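Local coordinates for protein 30-kDa cleavage and polyadenylation specificity factor 30 (Arabidopsis thaliana, PDB 5ZUU) that recognises N6-methyladenosine in RNA through its YTH domain, the part present here, as a component of the complex that forms pre-mRNA 3' ends and selects poly(A) sites, at residues Asn6-Pro11 / Glu155-Leu160; Arg43-Lys48 / Arg135-Leu140. All coordinates share one frame; numbering follows the deposited sequence.

Contact 1 of 2, residues Asn6-Pro11 / Glu155-Leu160; sequences NRTSHP and EPDSEL
Thr8 and Asp157 meet through a single hydroxyl-carboxylate hydrogen bond, in which Thr8 OG1 donates to Asp157 OD2 over a short 2.6 Å. The Asp157 side chain points toward the loop 6-11 from its first bond. With CG turned anti to the carbonyl carbon (chi1 -69°), CB carries the carboxylate across to the other segment. There CG lies 3.6 Å from Thr8 OG1. Beyond CG the two oxygens divide the work. OD2 receives the threonine hydroxyl on its syn lone pair, the side facing the other oxygen, and also approaches Thr8 CB at 3.3 Å. OD1 lies 4.1 Å from Ser9 CB and accepts a hydrogen bond from a water at a doubtfully short 2.5 Å. The same water is hydrogen-bonded to Ser9 OG at 3.0 Å, so the serine reaches the carboxylate indirectly. Thr8 presents its hydroxyl from between its backbone N and carbonyl carbon (chi1 62°), which leaves the methyl CG2 beside the backbone N.

OD1 also forms a salt bridge with Lys109 of strand 103-114, whose amino group is in addition hydrogen-bonded to the carbonyl of Glu155. Asp157 belongs to the turn between helices 142-154 and 159-172, just ahead of Ser158, the N-cap residue of the second helix. The contact is small, burying 92 Å², and lies at the surface. What holds it is polar: a hydroxyl-carboxylate bond and a water bridge. One carboxylate joins the N-terminal loop to the interhelical turn, and the lysine probably offsets its negative charge and favours the ionised form.

Contact 2 of 2, residues Arg43-Lys48 / Arg135-Leu140; sequences RSNEAK and RDCQEL. With nucleotides of chain F.
The side chains of Asn45 and Cys137 pack together, the amide carbon Asn45 CG lying 3.8 Å from Cys137 CB. Asn45 holds CG anti to its carbonyl carbon (chi1 -71°), bringing ND2 within 3.1 Å of Asp136 OD2, the amide and carboxylate planes being 77° apart. ND2 also makes a weak hydrogen bond to Thr41. Asp136 sets CG anti to its backbone N (chi1 -174°), which brings the carboxylate near Asn45 although its first bond does not point there. Its OD1 accepts from Lys23 N, and OD2 from Gln42.

Lys48, its chain bent at chi3, donates from NZ to Cys137 O at 3.1 Å from above the carbonyl plane. A water 2.7 Å from Lys48 NZ continues the link to Glu139 N. Another donates to Asp136 O at 2.9 Å, with weak bonds to Lys48 NZ and Asn45 OD1. The type II turn Arg135-Gln138 lets Asp136 N donate to OP2 of C6 of chain F, 2.9 Å away. Arg135 turns one guanidinium face to this cytosine, whose C2 sits 4.0 Å above the guanidinium plane near its rim.

The contact thus joins the start of helix 46-55 to an RNA-binding turn before edge strand 138-140, antiparallel to strand 17-24.

Overall arrangement
Contacts 1 and 2 lie on opposite sides of the chain's centre, their centres about 26 Å apart and their nearest atoms about 15 Å apart. Along the sequence, both segments of contact 2 fall between those of contact 1, so the order is 6-11, 43-48, 135-140, 155-160. The mixed sheet connects them: strand 103-114 runs beside contact 1, whereas contact 2 includes the edge strand 138-140, and helix 142-154 leads from that strand toward 155-160. Contact 2 meets the RNA directly, but the nearest atom of contact 1 is about 15 Å from the bound RNA. The domain thus has its chain-end packing at one side and part of its RNA-binding surface at another.

Contact 1 of 2, residues Asn6-Pro11 / Glu155-Leu160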
loop_
_atom_site.group_PDB
_atom_site.type_symbol
_atom_site.label_atom_id
_atom_site.label_comp_id
_atom_site.label_asym_id
_atom_site.label_seq_id
_atom_site.Cartn_x
_atom_site.Cartn_y
_atom_site.Cartn_z
ATOM N N ASN A 6 -8.374 22.214 4.720
ATOM C CA ASN A 6 -7.487 21.147 5.228
ATOM C C ASN A 6 -7.971 19.750 4.760
ATOM O O ASN A 6 -9.165 19.535 4.458
ATOM C CB ASN A 6 -7.230 21.216 6.741
ATOM C CG ASN A 6 -5.833 20.694 7.114
ATOM O OD1 ASN A 6 -5.438 19.590 6.716
ATOM N ND2 ASN A 6 -5.072 21.498 7.856
ATOM N N ARG A 7 -7.007 18.838 4.629
ATOM C CA ARG A 7 -7.220 17.573 3.926
ATOM C C ARG A 7 -7.058 16.425 4.913
ATOM O O ARG A 7 -6.403 16.537 5.923
ATOM C CB ARG A 7 -6.294 17.415 2.672
ATOM C CG ARG A 7 -6.479 18.430 1.520
ATOM C CD ARG A 7 -7.904 18.503 0.908
ATOM N NE ARG A 7 -8.134 19.716 0.094
ATOM C CZ ARG A 7 -9.295 20.049 -0.508
ATOM N NH1 ARG A 7 -10.401 19.264 -0.402
ATOM N NH2 ARG A 7 -9.365 21.186 -1.229
ATOM N N THR A 8 -7.721 15.336 4.608
ATOM C CA THR A 8 -7.778 14.184 5.457
ATOM C C THR A 8 -6.995 12.990 4.934
ATOM O O THR A 8 -7.009 11.977 5.556
ATOM C CB THR A 8 -9.241 13.763 5.542
ATOM O OG1 THR A 8 -9.696 13.402 4.215
ATOM C CG2 THR A 8 -10.058 14.945 6.139
ATOM N N SER A 9 -6.388 13.109 3.762
ATOM C CA SER A 9 -5.585 12.065 3.152
ATOM C C SER A 9 -4.317 12.733 2.548
ATOM O O SER A 9 -4.264 13.952 2.433
ATOM C CB SER A 9 -6.437 11.314 2.100
ATOM O OG SER A 9 -6.684 12.082 0.923
ATOM N N HIS A 10 -3.278 11.965 2.218
ATOM C CA HIS A 10 -2.115 12.539 1.633
ATOM C C HIS A 10 -2.309 12.335 0.149
ATOM O O HIS A 10 -2.717 11.257 -0.284
ATOM C CB HIS A 10 -0.820 11.864 2.098
ATOM C CG HIS A 10 -0.608 11.960 3.556
ATOM N ND1 HIS A 10 -0.018 13.060 4.143
ATOM C CD2 HIS A 10 -0.979 11.146 4.567
ATOM C CE1 HIS A 10 0.003 12.900 5.455
ATOM N NE2 HIS A 10 -0.592 11.755 5.744
ATOM N N PRO A 11 -2.026 13.375 -0.625
ATOM C CA PRO A 11 -2.013 13.247 -2.075
ATOM C C PRO A 11 -0.878 12.303 -2.573
ATOM O O PRO A 11 0.163 12.179 -1.959
ATOM C CB PRO A 11 -1.733 14.661 -2.528
ATOM C CG PRO A 11 -0.842 15.195 -1.435
ATOM C CD PRO A 11 -1.396 14.620 -0.159
ATOM N N GLU A 155 -12.574 7.524 -4.205
ATOM C CA GLU A 155 -13.402 6.944 -3.170
ATOM C C GLU A 155 -13.336 7.720 -1.901
ATOM O O GLU A 155 -12.315 8.305 -1.586
ATOM C CB GLU A 155 -13.050 5.469 -2.866
ATOM C CG GLU A 155 -13.252 4.563 -4.048
ATOM C CD GLU A 155 -14.682 4.613 -4.576
ATOM O OE1 GLU A 155 -14.882 4.592 -5.834
ATOM O OE2 GLU A 155 -15.620 4.601 -3.746
ATOM N N PRO A 156 -14.456 7.779 -1.167
ATOM C CA PRO A 156 -14.448 8.430 0.188
ATOM C C PRO A 156 -13.486 7.693 1.126
ATOM O O PRO A 156 -13.318 6.442 1.015
ATOM C CB PRO A 156 -15.868 8.244 0.695
ATOM C CG PRO A 156 -16.677 8.004 -0.559
ATOM C CD PRO A 156 -15.798 7.315 -1.558
ATOM N N ASP A 157 -12.864 8.455 2.021
ATOM C CA ASP A 157 -12.045 7.907 3.072
ATOM C C ASP A 157 -12.813 6.824 3.820
ATOM O O ASP A 157 -14.002 7.017 4.091
ATOM C CB ASP A 157 -11.689 8.997 4.089
ATOM C CG ASP A 157 -10.775 10.008 3.554
ATOM O OD1 ASP A 157 -10.266 9.915 2.396
ATOM O OD2 ASP A 157 -10.515 10.970 4.311
ATOM N N SER A 158 -12.176 5.673 4.106
ATOM C CA SER A 158 -12.711 4.729 5.021
ATOM C C SER A 158 -12.384 5.229 6.424
ATOM O O SER A 158 -11.599 6.196 6.648
ATOM C CB SER A 158 -12.116 3.295 4.834
ATOM O OG SER A 158 -10.730 3.328 5.139
ATOM N N GLU A 159 -12.996 4.559 7.386
ATOM C CA GLU A 159 -12.706 4.834 8.818
ATOM C C GLU A 159 -11.226 4.708 9.177
ATOM O O GLU A 159 -10.756 5.453 10.028
ATOM C CB GLU A 159 -13.551 3.968 9.760
ATOM C CG GLU A 159 -13.585 2.502 9.386
ATOM C CD GLU A 159 -14.763 2.167 8.499
ATOM O OE1 GLU A 159 -15.764 1.713 9.074
ATOM O OE2 GLU A 159 -14.699 2.389 7.249
ATOM N N LEU A 160 -10.470 3.848 8.484
ATOM C CA LEU A 160 -9.029 3.694 8.735
ATOM C C LEU A 160 -8.225 4.905 8.437
ATOM O O LEU A 160 -7.121 5.042 8.987
ATOM C CB LEU A 160 -8.425 2.513 7.954
ATOM C CG LEU A 160 -9.027 1.146 8.364
ATOM C CD1 LEU A 160 -8.612 -0.010 7.458
ATOM C CD2 LEU A 160 -8.709 0.824 9.814
HETATM O O HOH W 1 -9.574 12.216 1.730
#

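Contact 2 of 2, residues Arg43-Lys48 / Arg135-Leu140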
loop_
_atom_site.group_PDB
_atom_site.type_symbol
_atom_site.label_atom_id
_atom_site.label_comp_id
_atom_site.label_asym_id
_atom_site.label_seq_id
_atom_site.Cartn_x
_atom_site.Cartn_y
_atom_site.Cartn_z
ATOM N N ARG A 43 9.488 -13.185 1.962
ATOM C CA ARG A 43 10.966 -13.076 1.770
ATOM C C ARG A 43 11.417 -12.985 0.330
ATOM O O ARG A 43 12.229 -12.155 -0.032
ATOM C CB ARG A 43 11.670 -14.199 2.492
ATOM C CG ARG A 43 11.429 -14.086 4.012
ATOM C CD ARG A 43 12.335 -14.938 4.874
ATOM N NE ARG A 43 13.721 -14.513 4.615
ATOM C CZ ARG A 43 14.826 -15.172 4.995
ATOM N NH1 ARG A 43 14.743 -16.308 5.682
ATOM N NH2 ARG A 43 16.031 -14.687 4.684
ATOM N N SER A 44 10.803 -13.777 -0.512
ATOM C CA SER A 44 11.069 -13.722 -1.937
ATOM C C SER A 44 10.751 -12.421 -2.625
ATOM O O SER A 44 11.131 -12.250 -3.795
ATOM C CB SER A 44 10.229 -14.794 -2.645
ATOM O OG SER A 44 8.843 -14.556 -2.412
ATOM N N ASN A 45 10.012 -11.513 -1.986
ATOM C CA ASN A 45 9.658 -10.250 -2.608
ATOM C C ASN A 45 10.542 -9.081 -2.181
ATOM O O ASN A 45 10.359 -7.957 -2.729
ATOM C CB ASN A 45 8.175 -9.894 -2.308
ATOM C CG ASN A 45 7.193 -10.773 -3.041
ATOM O OD1 ASN A 45 7.418 -11.206 -4.189
ATOM N ND2 ASN A 45 6.091 -11.045 -2.395
ATOM N N GLU A 46 11.460 -9.297 -1.218
ATOM C CA GLU A 46 12.121 -8.168 -0.588
ATOM C C GLU A 46 13.118 -7.427 -1.518
ATOM O O GLU A 46 13.223 -6.179 -1.508
ATOM C CB GLU A 46 12.756 -8.589 0.721
ATOM C CG GLU A 46 11.724 -9.090 1.693
ATOM C CD GLU A 46 12.248 -9.525 3.043
ATOM O OE1 GLU A 46 13.029 -10.470 3.059
ATOM O OE2 GLU A 46 11.839 -8.939 4.086
ATOM N N ALA A 47 13.834 -8.196 -2.358
ATOM C CA ALA A 47 14.816 -7.635 -3.233
ATOM C C ALA A 47 14.144 -6.774 -4.307
ATOM O O ALA A 47 14.692 -5.722 -4.751
ATOM C CB ALA A 47 15.588 -8.749 -3.907
ATOM N N LYS A 48 12.991 -7.209 -4.745
ATOM C CA LYS A 48 12.303 -6.402 -5.702
ATOM C C LYS A 48 11.697 -5.121 -5.175
ATOM O O LYS A 48 11.799 -4.113 -5.862
ATOM C CB LYS A 48 11.362 -7.188 -6.559
ATOM C CG LYS A 48 9.940 -7.421 -6.193
ATOM C CD LYS A 48 9.279 -7.735 -7.536
ATOM C CE LYS A 48 8.248 -8.765 -7.384
ATOM N NZ LYS A 48 7.519 -8.823 -8.675
ATOM N N ARG A 135 -0.928 -10.882 -8.047
ATOM C CA ARG A 135 -0.316 -11.529 -6.876
ATOM C C ARG A 135 0.417 -10.495 -6.053
ATOM O O ARG A 135 0.623 -9.364 -6.479
ATOM C CB ARG A 135 0.594 -12.707 -7.294
ATOM C CG ARG A 135 -0.187 -13.918 -7.830
ATOM C CD ARG A 135 0.610 -15.234 -7.820
ATOM N NE ARG A 135 -0.117 -16.552 -7.927
ATOM C CZ ARG A 135 -0.647 -16.985 -9.046
ATOM N NH1 ARG A 135 -1.234 -18.145 -9.144
ATOM N NH2 ARG A 135 -0.614 -16.207 -10.109
ATOM N N ASP A 136 0.864 -10.903 -4.873
ATOM C CA ASP A 136 1.582 -10.028 -3.949
ATOM C C ASP A 136 2.860 -9.497 -4.612
ATOM O O ASP A 136 3.671 -10.256 -5.149
ATOM C CB ASP A 136 1.869 -10.837 -2.668
ATOM C CG ASP A 136 2.487 -10.001 -1.533
ATOM O OD1 ASP A 136 2.091 -8.821 -1.338
ATOM O OD2 ASP A 136 3.405 -10.545 -0.839
ATOM N N CYS A 137 3.026 -8.187 -4.564
ATOM C CA CYS A 137 4.133 -7.421 -5.125
ATOM C C CYS A 137 4.267 -7.478 -6.630
ATOM O O CYS A 137 5.332 -7.301 -7.175
ATOM C CB CYS A 137 5.453 -7.686 -4.375
ATOM S SG CYS A 137 5.401 -7.178 -2.630
ATOM N N GLN A 138 3.190 -7.763 -7.317
ATOM C CA GLN A 138 3.172 -7.582 -8.778
ATOM C C GLN A 138 3.290 -6.072 -9.127
ATOM O O GLN A 138 2.524 -5.199 -8.645
ATOM C CB GLN A 138 1.886 -8.151 -9.337
ATOM C CG GLN A 138 1.549 -7.694 -10.742
ATOM C CD GLN A 138 2.446 -8.419 -11.689
ATOM O OE1 GLN A 138 2.329 -9.643 -11.790
ATOM N NE2 GLN A 138 3.406 -7.716 -12.276
ATOM N N GLU A 139 4.273 -5.744 -9.941
ATOM C CA GLU A 139 4.451 -4.360 -10.409
ATOM C C GLU A 139 3.359 -3.977 -11.422
ATOM O O GLU A 139 3.001 -4.774 -12.284
ATOM C CB GLU A 139 5.859 -4.127 -11.024
ATOM C CG GLU A 139 6.129 -2.621 -11.142
ATOM C CD GLU A 139 7.492 -2.180 -11.551
ATOM O OE1 GLU A 139 7.722 -0.946 -11.678
ATOM O OE2 GLU A 139 8.378 -3.040 -11.697
ATOM N N LEU A 140 2.822 -2.763 -11.294
ATOM C CA LEU A 140 1.924 -2.217 -12.282
ATOM C C LEU A 140 2.783 -1.411 -13.240
ATOM O O LEU A 140 3.643 -0.618 -12.804
ATOM C CB LEU A 140 0.807 -1.341 -11.627
ATOM C CG LEU A 140 -0.060 -2.145 -10.631
ATOM C CD1 LEU A 140 -0.779 -1.287 -9.619
ATOM C CD2 LEU A 140 -1.091 -2.975 -11.345
ATOM P P C F 6 -1.113 -14.031 -3.215
ATOM O OP1 C F 6 -1.567 -15.308 -3.765
ATOM O OP2 C F 6 0.167 -13.449 -3.691
ATOM O "O5'" C F 6 -2.232 -12.913 -3.505
ATOM C "C5'" C F 6 -3.567 -13.309 -3.835
ATOM C "C4'" C F 6 -3.912 -12.869 -5.237
ATOM O "O4'" C F 6 -3.097 -13.591 -6.189
ATOM C "C3'" C F 6 -5.349 -13.111 -5.680
ATOM O "O3'" C F 6 -6.174 -12.049 -5.217
ATOM C "C2'" C F 6 -5.195 -13.144 -7.183
ATOM O "O2'" C F 6 -5.102 -11.852 -7.758
ATOM C "C1'" C F 6 -3.885 -13.914 -7.323
ATOM N N1 C F 6 -4.019 -15.385 -7.388
ATOM C C2 C F 6 -4.556 -15.951 -8.550
ATOM O O2 C F 6 -4.952 -15.203 -9.452
ATOM N N3 C F 6 -4.621 -17.295 -8.664
ATOM C C4 C F 6 -4.155 -18.070 -7.680
ATOM N N4 C F 6 -4.255 -19.387 -7.831
ATOM C C5 C F 6 -3.592 -17.523 -6.484
ATOM C C6 C F 6 -3.540 -16.188 -6.385
HETATM O O HOH W 2 5.813 -10.578 -7.076
HETATM O O HOH W 3 6.381 -7.593 -10.815
#